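Local coordinates for spindle assembly abnormal protein 6 homolog (Drosophila melanogaster, PDB 5AL7) that serves as the central scaffold of centrioles, its homodimers assembling into the cartwheel that sets their ninefold symmetry, and is required for centrosome duplication, at residues 115-123 with 135-143; 44-52 with 63-73. The protein carries 1 engineered substitution. One frame throughout, in Å; residues are numbered along the deposited sequence.

Contact 1: residues 115-123 with 135-143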
# COMPACT_ATOMS: atom_id res chain seq x y z
N LYS A 115 -0.47 -31.58 -4.43
CA LYS A 115 -0.85 -32.84 -3.80
C LYS A 115 -2.24 -32.70 -3.18
O LYS A 115 -2.96 -33.69 -3.03
CB LYS A 115 0.16 -33.25 -2.73
CG LYS A 115 1.61 -33.27 -3.20
CD LYS A 115 1.88 -34.41 -4.18
CE LYS A 115 3.24 -34.26 -4.86
NZ LYS A 115 3.26 -33.15 -5.86
N LEU A 116 -2.59 -31.47 -2.82
CA LEU A 116 -3.91 -31.18 -2.27
C LEU A 116 -4.54 -29.99 -2.98
O LEU A 116 -3.89 -29.29 -3.76
CB LEU A 116 -3.83 -30.90 -0.78
CG LEU A 116 -3.56 -32.07 0.18
CD1 LEU A 116 -3.49 -31.56 1.63
CD2 LEU A 116 -4.62 -33.16 0.01
N GLU A 117 -5.82 -29.78 -2.71
CA GLU A 117 -6.55 -28.66 -3.27
C GLU A 117 -7.20 -27.85 -2.15
O GLU A 117 -7.80 -28.42 -1.25
CB GLU A 117 -7.61 -29.14 -4.25
CG GLU A 117 -7.06 -29.57 -5.58
CD GLU A 117 -8.13 -29.57 -6.65
OE1 GLU A 117 -9.33 -29.53 -6.28
OE2 GLU A 117 -7.77 -29.63 -7.84
N LEU A 118 -7.10 -26.53 -2.22
CA LEU A 118 -7.74 -25.68 -1.23
C LEU A 118 -9.09 -25.21 -1.76
O LEU A 118 -9.17 -24.58 -2.82
CB LEU A 118 -6.86 -24.49 -0.90
CG LEU A 118 -7.22 -23.70 0.35
CD1 LEU A 118 -6.79 -24.44 1.59
CD2 LEU A 118 -6.56 -22.34 0.27
N HIS A 119 -10.15 -25.55 -1.03
CA HIS A 119 -11.51 -25.16 -1.39
C HIS A 119 -12.07 -24.13 -0.42
O HIS A 119 -11.74 -24.11 0.76
CB HIS A 119 -12.45 -26.37 -1.41
CG HIS A 119 -12.24 -27.28 -2.58
ND1 HIS A 119 -13.20 -27.45 -3.56
CD2 HIS A 119 -11.21 -28.10 -2.91
CE1 HIS A 119 -12.76 -28.33 -4.45
NE2 HIS A 119 -11.56 -28.74 -4.08
N LEU A 120 -12.94 -23.28 -0.94
CA LEU A 120 -13.68 -22.31 -0.18
C LEU A 120 -15.16 -22.52 -0.46
O LEU A 120 -15.69 -22.06 -1.46
CB LEU A 120 -13.23 -20.90 -0.55
CG LEU A 120 -13.69 -19.84 0.45
CD1 LEU A 120 -13.01 -20.03 1.76
CD2 LEU A 120 -13.40 -18.46 -0.11
N THR A 121 -15.80 -23.31 0.40
CA THR A 121 -17.19 -23.71 0.18
C THR A 121 -18.20 -22.85 0.94
O THR A 121 -18.04 -22.59 2.11
CB THR A 121 -17.39 -25.18 0.59
OG1 THR A 121 -16.29 -25.95 0.11
CG2 THR A 121 -18.67 -25.73 -0.01
N THR A 122 -19.28 -22.48 0.27
CA THR A 122 -20.33 -21.78 0.97
C THR A 122 -21.04 -22.78 1.86
O THR A 122 -21.36 -23.89 1.43
CB THR A 122 -21.34 -21.13 0.02
OG1 THR A 122 -20.70 -20.06 -0.69
CG2 THR A 122 -22.51 -20.57 0.80
N ARG A 123 -21.23 -22.39 3.11
CA ARG A 123 -21.98 -23.19 4.06
C ARG A 123 -23.45 -23.21 3.65
O ARG A 123 -24.03 -22.17 3.35
CB ARG A 123 -21.80 -22.63 5.47
CG ARG A 123 -22.12 -23.63 6.57
CD ARG A 123 -21.71 -23.15 7.94
NE ARG A 123 -20.28 -22.88 8.06
CZ ARG A 123 -19.68 -22.42 9.16
NH1 ARG A 123 -20.39 -22.16 10.25
NH2 ARG A 123 -18.37 -22.21 9.17
N ASP A 135 -19.73 -17.91 7.26
CA ASP A 135 -20.54 -18.27 6.11
C ASP A 135 -19.82 -19.19 5.12
O ASP A 135 -20.39 -19.57 4.10
CB ASP A 135 -20.99 -17.00 5.37
CG ASP A 135 -22.14 -16.30 6.07
OD1 ASP A 135 -22.72 -16.89 7.01
OD2 ASP A 135 -22.46 -15.15 5.68
N TYR A 136 -18.57 -19.54 5.42
CA TYR A 136 -17.81 -20.40 4.53
C TYR A 136 -17.05 -21.51 5.26
O TYR A 136 -16.99 -21.53 6.48
CB TYR A 136 -16.83 -19.56 3.70
CG TYR A 136 -17.49 -18.36 3.05
CD1 TYR A 136 -18.23 -18.50 1.89
CD2 TYR A 136 -17.39 -17.10 3.61
CE1 TYR A 136 -18.84 -17.41 1.29
CE2 TYR A 136 -18.00 -16.01 3.04
CZ TYR A 136 -18.72 -16.17 1.87
OH TYR A 136 -19.33 -15.08 1.29
N TYR A 137 -16.46 -22.42 4.50
CA TYR A 137 -15.59 -23.46 5.00
C TYR A 137 -14.33 -23.43 4.17
O TYR A 137 -14.39 -23.36 2.94
CB TYR A 137 -16.24 -24.84 4.90
CG TYR A 137 -17.25 -25.15 5.97
CD1 TYR A 137 -16.90 -25.17 7.32
CD2 TYR A 137 -18.56 -25.44 5.64
CE1 TYR A 137 -17.84 -25.46 8.30
CE2 TYR A 137 -19.50 -25.74 6.60
CZ TYR A 137 -19.15 -25.74 7.92
OH TYR A 137 -20.13 -26.04 8.85
N LEU A 138 -13.19 -23.40 4.84
CA LEU A 138 -11.92 -23.54 4.17
C LEU A 138 -11.49 -24.99 4.26
O LEU A 138 -11.16 -25.46 5.34
CB LEU A 138 -10.87 -22.62 4.78
CG LEU A 138 -9.54 -22.58 4.03
CD1 LEU A 138 -9.68 -21.97 2.64
CD2 LEU A 138 -8.50 -21.86 4.85
N GLN A 139 -11.54 -25.69 3.14
CA GLN A 139 -11.34 -27.13 3.13
C GLN A 139 -10.09 -27.58 2.40
O GLN A 139 -9.74 -27.06 1.35
CB GLN A 139 -12.56 -27.79 2.51
CG GLN A 139 -13.80 -27.53 3.31
CD GLN A 139 -15.02 -28.11 2.67
OE1 GLN A 139 -15.31 -27.85 1.51
NE2 GLN A 139 -15.76 -28.91 3.43
N PHE A 140 -9.44 -28.59 2.96
CA PHE A 140 -8.26 -29.20 2.36
C PHE A 140 -8.70 -30.52 1.75
O PHE A 140 -8.94 -31.49 2.49
CB PHE A 140 -7.17 -29.39 3.40
CG PHE A 140 -6.65 -28.12 3.98
CD1 PHE A 140 -7.41 -27.40 4.90
CD2 PHE A 140 -5.40 -27.64 3.63
CE1 PHE A 140 -6.93 -26.21 5.43
CE2 PHE A 140 -4.91 -26.46 4.16
CZ PHE A 140 -5.68 -25.74 5.06
N VAL A 141 -8.85 -30.56 0.43
CA VAL A 141 -9.41 -31.71 -0.28
C VAL A 141 -8.37 -32.48 -1.08
O VAL A 141 -7.58 -31.90 -1.81
CB VAL A 141 -10.54 -31.27 -1.22
CG1 VAL A 141 -11.15 -32.46 -1.88
CG2 VAL A 141 -11.62 -30.52 -0.45
N GLU A 142 -8.35 -33.81 -0.90
CA GLU A 142 -7.53 -34.75 -1.66
C GLU A 142 -8.35 -35.37 -2.79
O GLU A 142 -9.34 -36.06 -2.54
CB GLU A 142 -7.00 -35.87 -0.76
CG GLU A 142 -5.97 -36.79 -1.41
CD GLU A 142 -5.78 -38.11 -0.65
OE1 GLU A 142 -5.98 -38.14 0.58
OE2 GLU A 142 -5.41 -39.12 -1.28
N ILE A 143 -7.94 -35.10 -4.03
CA ILE A 143 -8.64 -35.66 -5.18
C ILE A 143 -8.26 -37.12 -5.33
O ILE A 143 -7.07 -37.43 -5.37
CB ILE A 143 -8.34 -34.91 -6.49
CG1 ILE A 143 -8.55 -33.40 -6.31
CG2 ILE A 143 -9.14 -35.51 -7.67
CD1 ILE A 143 -9.95 -33.01 -5.82
O HOH W 1 -5.16 -33.37 -4.74
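A long-looped antiparallel β-hairpin joins strands 117-122 and 136-142, and Glu117, His119 and Thr121 form its hydrogen-bonded pairs with Val141, Gln139 and Tyr137. Each pair closes two backbone bonds; that from His119 N to Gln139 O is nearly straight (2.8 Å, 178°). On the face bearing these residues, Thr121 OG1 donates to Gln139 OE1 (2.6 Å), reaching it from above the amide plane. Gln139 brings its amide there through an extended chain, with CG anti to the carbonyl carbon (chi1 -62°). Next along, His119 CD2 rests against Val141 CG2 (3.5 Å), while His119 NE2 donates to Glu117 OE1 (3.2 Å). This hairpin belongs to the globular N-terminal head of SAS-6, akin in fold to the XRCC4 head; strand 23-36 bonds to the other edge of 117-122 through Asn35, and Asn37 just beyond it adds a backbone bond to Leu120. The opposite face is largely apolar: Leu118 CD1 sits over the Phe140 ring in a CH-pi contact, 3.9 Å from its centroid, and Leu118 CG meets Leu138 CD1 at 3.8 Å. Helix 97-113 covers Phe140 with Met107 and Leu108. At the loop end, the poorly ordered Arg123 guanidinium stacks over the Tyr137 ring at 4.0 Å between centres, tilted by 23°, an off-centre cation-pi pair. Arg123 NH2 also donates to Tyr136 O (3.1 Å), and Arg123 NH1 salt-bridges Glu132.

Contact 2: residues 44-52 with 63-73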
# COMPACT_ATOMS: atom_id res chain seq x y z
N SER A 44 -15.80 -21.86 -9.29
CA SER A 44 -14.78 -21.14 -10.05
C SER A 44 -13.40 -21.38 -9.44
O SER A 44 -13.30 -21.78 -8.31
CB SER A 44 -15.11 -19.63 -10.11
OG SER A 44 -15.17 -19.03 -8.83
N LYS A 45 -12.33 -21.22 -10.22
CA LYS A 45 -10.98 -21.35 -9.67
C LYS A 45 -10.25 -20.04 -9.82
O LYS A 45 -10.05 -19.59 -10.94
CB LYS A 45 -10.20 -22.47 -10.35
CG LYS A 45 -9.81 -23.60 -9.43
CD LYS A 45 -8.99 -24.65 -10.15
CE LYS A 45 -9.77 -25.94 -10.30
NZ LYS A 45 -8.90 -27.04 -10.77
N ARG A 46 -9.88 -19.43 -8.70
CA ARG A 46 -9.28 -18.09 -8.71
C ARG A 46 -7.89 -18.05 -8.09
O ARG A 46 -7.60 -18.85 -7.20
CB ARG A 46 -10.19 -17.11 -7.95
CG ARG A 46 -11.63 -17.13 -8.40
CD ARG A 46 -12.46 -16.14 -7.64
NE ARG A 46 -13.84 -16.16 -8.11
CZ ARG A 46 -14.80 -15.37 -7.65
NH1 ARG A 46 -14.53 -14.49 -6.69
NH2 ARG A 46 -16.03 -15.46 -8.13
N SER A 47 -7.05 -17.13 -8.55
CA SER A 47 -5.74 -16.93 -7.93
C SER A 47 -5.85 -16.09 -6.67
O SER A 47 -6.26 -14.93 -6.72
CB SER A 47 -4.75 -16.23 -8.88
OG SER A 47 -4.15 -17.15 -9.76
N CYS A 48 -5.46 -16.69 -5.54
CA CYS A 48 -5.49 -16.02 -4.25
C CYS A 48 -4.10 -15.89 -3.65
O CYS A 48 -3.13 -16.46 -4.15
CB CYS A 48 -6.39 -16.78 -3.28
SG CYS A 48 -8.14 -16.87 -3.76
N LEU A 49 -4.03 -15.15 -2.56
CA LEU A 49 -2.82 -14.97 -1.77
C LEU A 49 -3.11 -15.44 -0.37
O LEU A 49 -4.06 -14.94 0.27
CB LEU A 49 -2.39 -13.50 -1.73
CG LEU A 49 -1.85 -12.87 -3.00
CD1 LEU A 49 -1.93 -11.38 -2.86
CD2 LEU A 49 -0.42 -13.32 -3.25
N LEU A 50 -2.33 -16.40 0.11
CA LEU A 50 -2.53 -16.92 1.44
C LEU A 50 -1.47 -16.42 2.42
O LEU A 50 -0.26 -16.41 2.13
CB LEU A 50 -2.55 -18.44 1.43
CG LEU A 50 -3.10 -18.98 2.75
CD1 LEU A 50 -4.07 -20.10 2.45
CD2 LEU A 50 -1.99 -19.48 3.66
N TYR A 51 -1.99 -16.00 3.58
CA TYR A 51 -1.24 -15.50 4.72
C TYR A 51 -1.51 -16.37 5.93
O TYR A 51 -2.64 -16.40 6.43
CB TYR A 51 -1.65 -14.07 5.06
CG TYR A 51 -1.53 -13.07 3.95
CD1 TYR A 51 -2.59 -12.86 3.07
CD2 TYR A 51 -0.38 -12.33 3.78
CE1 TYR A 51 -2.48 -11.92 2.04
CE2 TYR A 51 -0.26 -11.40 2.77
CZ TYR A 51 -1.31 -11.20 1.91
OH TYR A 51 -1.19 -10.27 0.90
N ALA A 52 -0.50 -17.05 6.45
CA ALA A 52 -0.74 -17.92 7.60
C ALA A 52 0.09 -17.49 8.81
O ALA A 52 1.33 -17.54 8.77
CB ALA A 52 -0.43 -19.38 7.22
N LEU A 63 -5.68 -17.65 9.38
CA LEU A 63 -5.42 -17.84 7.96
C LEU A 63 -6.19 -16.80 7.17
O LEU A 63 -7.42 -16.72 7.26
CB LEU A 63 -5.81 -19.24 7.49
CG LEU A 63 -5.19 -20.47 8.13
CD1 LEU A 63 -5.88 -21.73 7.65
CD2 LEU A 63 -3.72 -20.53 7.81
N ARG A 64 -5.47 -15.99 6.41
CA ARG A 64 -6.11 -14.99 5.57
C ARG A 64 -5.97 -15.34 4.11
O ARG A 64 -4.88 -15.66 3.63
CB ARG A 64 -5.55 -13.60 5.84
CG ARG A 64 -6.11 -12.97 7.11
CD ARG A 64 -5.52 -11.61 7.36
NE ARG A 64 -4.20 -11.74 7.96
CZ ARG A 64 -3.08 -11.40 7.33
NH1 ARG A 64 -3.14 -10.89 6.10
NH2 ARG A 64 -1.92 -11.56 7.94
N LEU A 65 -7.08 -15.26 3.40
CA LEU A 65 -7.12 -15.54 1.97
C LEU A 65 -7.60 -14.32 1.21
O LEU A 65 -8.70 -13.81 1.47
CB LEU A 65 -8.02 -16.74 1.72
CG LEU A 65 -7.95 -17.48 0.40
CD1 LEU A 65 -6.66 -18.30 0.31
CD2 LEU A 65 -9.17 -18.36 0.31
N THR A 66 -6.79 -13.81 0.29
CA THR A 66 -7.18 -12.63 -0.48
C THR A 66 -7.24 -12.93 -1.98
O THR A 66 -6.43 -13.70 -2.48
CB THR A 66 -6.22 -11.44 -0.26
OG1 THR A 66 -4.91 -11.78 -0.74
CG2 THR A 66 -6.13 -11.08 1.21
N GLU A 67 -8.20 -12.37 -2.70
CA GLU A 67 -8.18 -12.54 -4.15
C GLU A 67 -7.11 -11.63 -4.73
O GLU A 67 -7.14 -10.43 -4.53
CB GLU A 67 -9.54 -12.23 -4.75
CG GLU A 67 -10.57 -13.27 -4.44
CD GLU A 67 -11.84 -13.05 -5.22
OE1 GLU A 67 -11.75 -12.79 -6.45
OE2 GLU A 67 -12.92 -13.16 -4.60
N LYS A 68 -6.18 -12.21 -5.49
CA LYS A 68 -5.03 -11.47 -5.99
C LYS A 68 -5.42 -10.20 -6.72
O LYS A 68 -4.82 -9.15 -6.50
CB LYS A 68 -4.21 -12.36 -6.94
CG LYS A 68 -2.81 -11.86 -7.21
CD LYS A 68 -2.16 -12.70 -8.30
CE LYS A 68 -0.80 -12.18 -8.72
NZ LYS A 68 -0.27 -13.00 -9.86
N SER A 69 -6.44 -10.30 -7.56
CA SER A 69 -6.93 -9.20 -8.39
C SER A 69 -7.50 -8.04 -7.56
O SER A 69 -7.39 -6.87 -7.93
CB SER A 69 -7.98 -9.72 -9.36
OG SER A 69 -9.12 -10.17 -8.66
N ASP A 70 -8.14 -8.37 -6.44
CA ASP A 70 -8.66 -7.36 -5.52
C ASP A 70 -8.51 -7.85 -4.10
O ASP A 70 -9.36 -8.61 -3.61
CB ASP A 70 -10.13 -7.03 -5.82
CG ASP A 70 -10.59 -5.75 -5.14
OD1 ASP A 70 -9.95 -5.32 -4.16
OD2 ASP A 70 -11.60 -5.16 -5.57
N GLN A 71 -7.46 -7.40 -3.42
CA GLN A 71 -7.16 -7.89 -2.08
C GLN A 71 -8.16 -7.41 -1.05
O GLN A 71 -8.10 -7.82 0.10
CB GLN A 71 -5.74 -7.51 -1.67
CG GLN A 71 -4.66 -8.30 -2.40
CD GLN A 71 -3.37 -8.43 -1.60
OE1 GLN A 71 -3.23 -9.32 -0.74
NE2 GLN A 71 -2.41 -7.56 -1.88
N ARG A 72 -9.10 -6.57 -1.46
CA ARG A 72 -10.22 -6.16 -0.62
C ARG A 72 -11.18 -7.32 -0.40
O ARG A 72 -11.99 -7.31 0.53
CB ARG A 72 -10.97 -4.99 -1.24
CG ARG A 72 -10.16 -3.71 -1.31
CD ARG A 72 -10.99 -2.61 -1.89
NE ARG A 72 -11.27 -2.83 -3.31
CZ ARG A 72 -12.12 -2.08 -4.00
NH1 ARG A 72 -12.76 -1.09 -3.39
NH2 ARG A 72 -12.33 -2.32 -5.29
N ARG A 73 -11.14 -8.28 -1.32
CA ARG A 73 -11.93 -9.51 -1.21
C ARG A 73 -11.23 -10.49 -0.27
O ARG A 73 -10.44 -11.33 -0.71
CB ARG A 73 -12.17 -10.14 -2.59
CG ARG A 73 -12.69 -9.17 -3.65
CD ARG A 73 -13.64 -9.89 -4.62
NE ARG A 73 -15.05 -9.62 -4.32
CZ ARG A 73 -16.05 -10.45 -4.62
NH1 ARG A 73 -15.82 -11.62 -5.20
NH2 ARG A 73 -17.30 -10.10 -4.30
O HOH W 2 -8.52 -13.01 -8.23
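Tyr51 OH donates to Gln71 OE1 (2.8 Å) in the amide plane, on a lone pair, with ring and amide nearly coplanar. Thr66 OG1 gives the same oxygen a second bond (3.0 Å). Arg46 NH1 forms a salt bridge with Glu67 OE2 (3.0 Å), and Arg73 NH1 a second to that oxygen, each with only a weak hydrogen bond; the shared oxygen probably offsets the like charges of the two NH1 groups. Arg64 NH1 lies over one face of the Tyr51 ring, nearest CG (3.5 Å), while Arg64 NH2 bridges to Glu53. Strands 44-55 and 60-67 form an antiparallel hairpin, with Leu49-Thr66 and Tyr51-Arg64 as hydrogen-bonded pairs. On the other face, Leu50 CD1 meets Leu65 CD1 (3.8 Å) and Ala52 CB meets Leu63 CD2 (3.5 Å), with Leu108 of helix 97-113 packed on Leu50, Ala52 and Leu63. Replacing Tyr51 by an alanine would probably strip Gln71 OE1 of one donor and leave the Arg64 guanidinium without the ring beneath it. The hairpin is thus two-sided: Leu50, Leu63 and Leu65 on the helix side, while hydroxyls, amide and charges tie strand 44-55 to the turn after 60-67, where Gln71 packs on His176 of the second subunit.

Contact 2 comes first along the chain and is complete before contact 1 begins, helices 81-90 and 97-113 intervening, and their centres lie about 14 Å apart. Both are antiparallel hairpins of one mixed seven-stranded sheet, whose first and last strands also pair: strand 23-36 bonds to 44-55 on one side and to 117-122 on the other. Their apolar faces meet, Leu118 CD2 touching Leu50 CD1 and Leu65 CD1, each at 4.0 Å, and Leu138 CD2 reaching Leu63 CD1 at 3.8 Å. Helix 97-113 packs on both. The two hairpins share the core of the globular head, and contact 2 also borders helix 161-187, whose later part lies in the predicted coiled coil through which the chains dimerise.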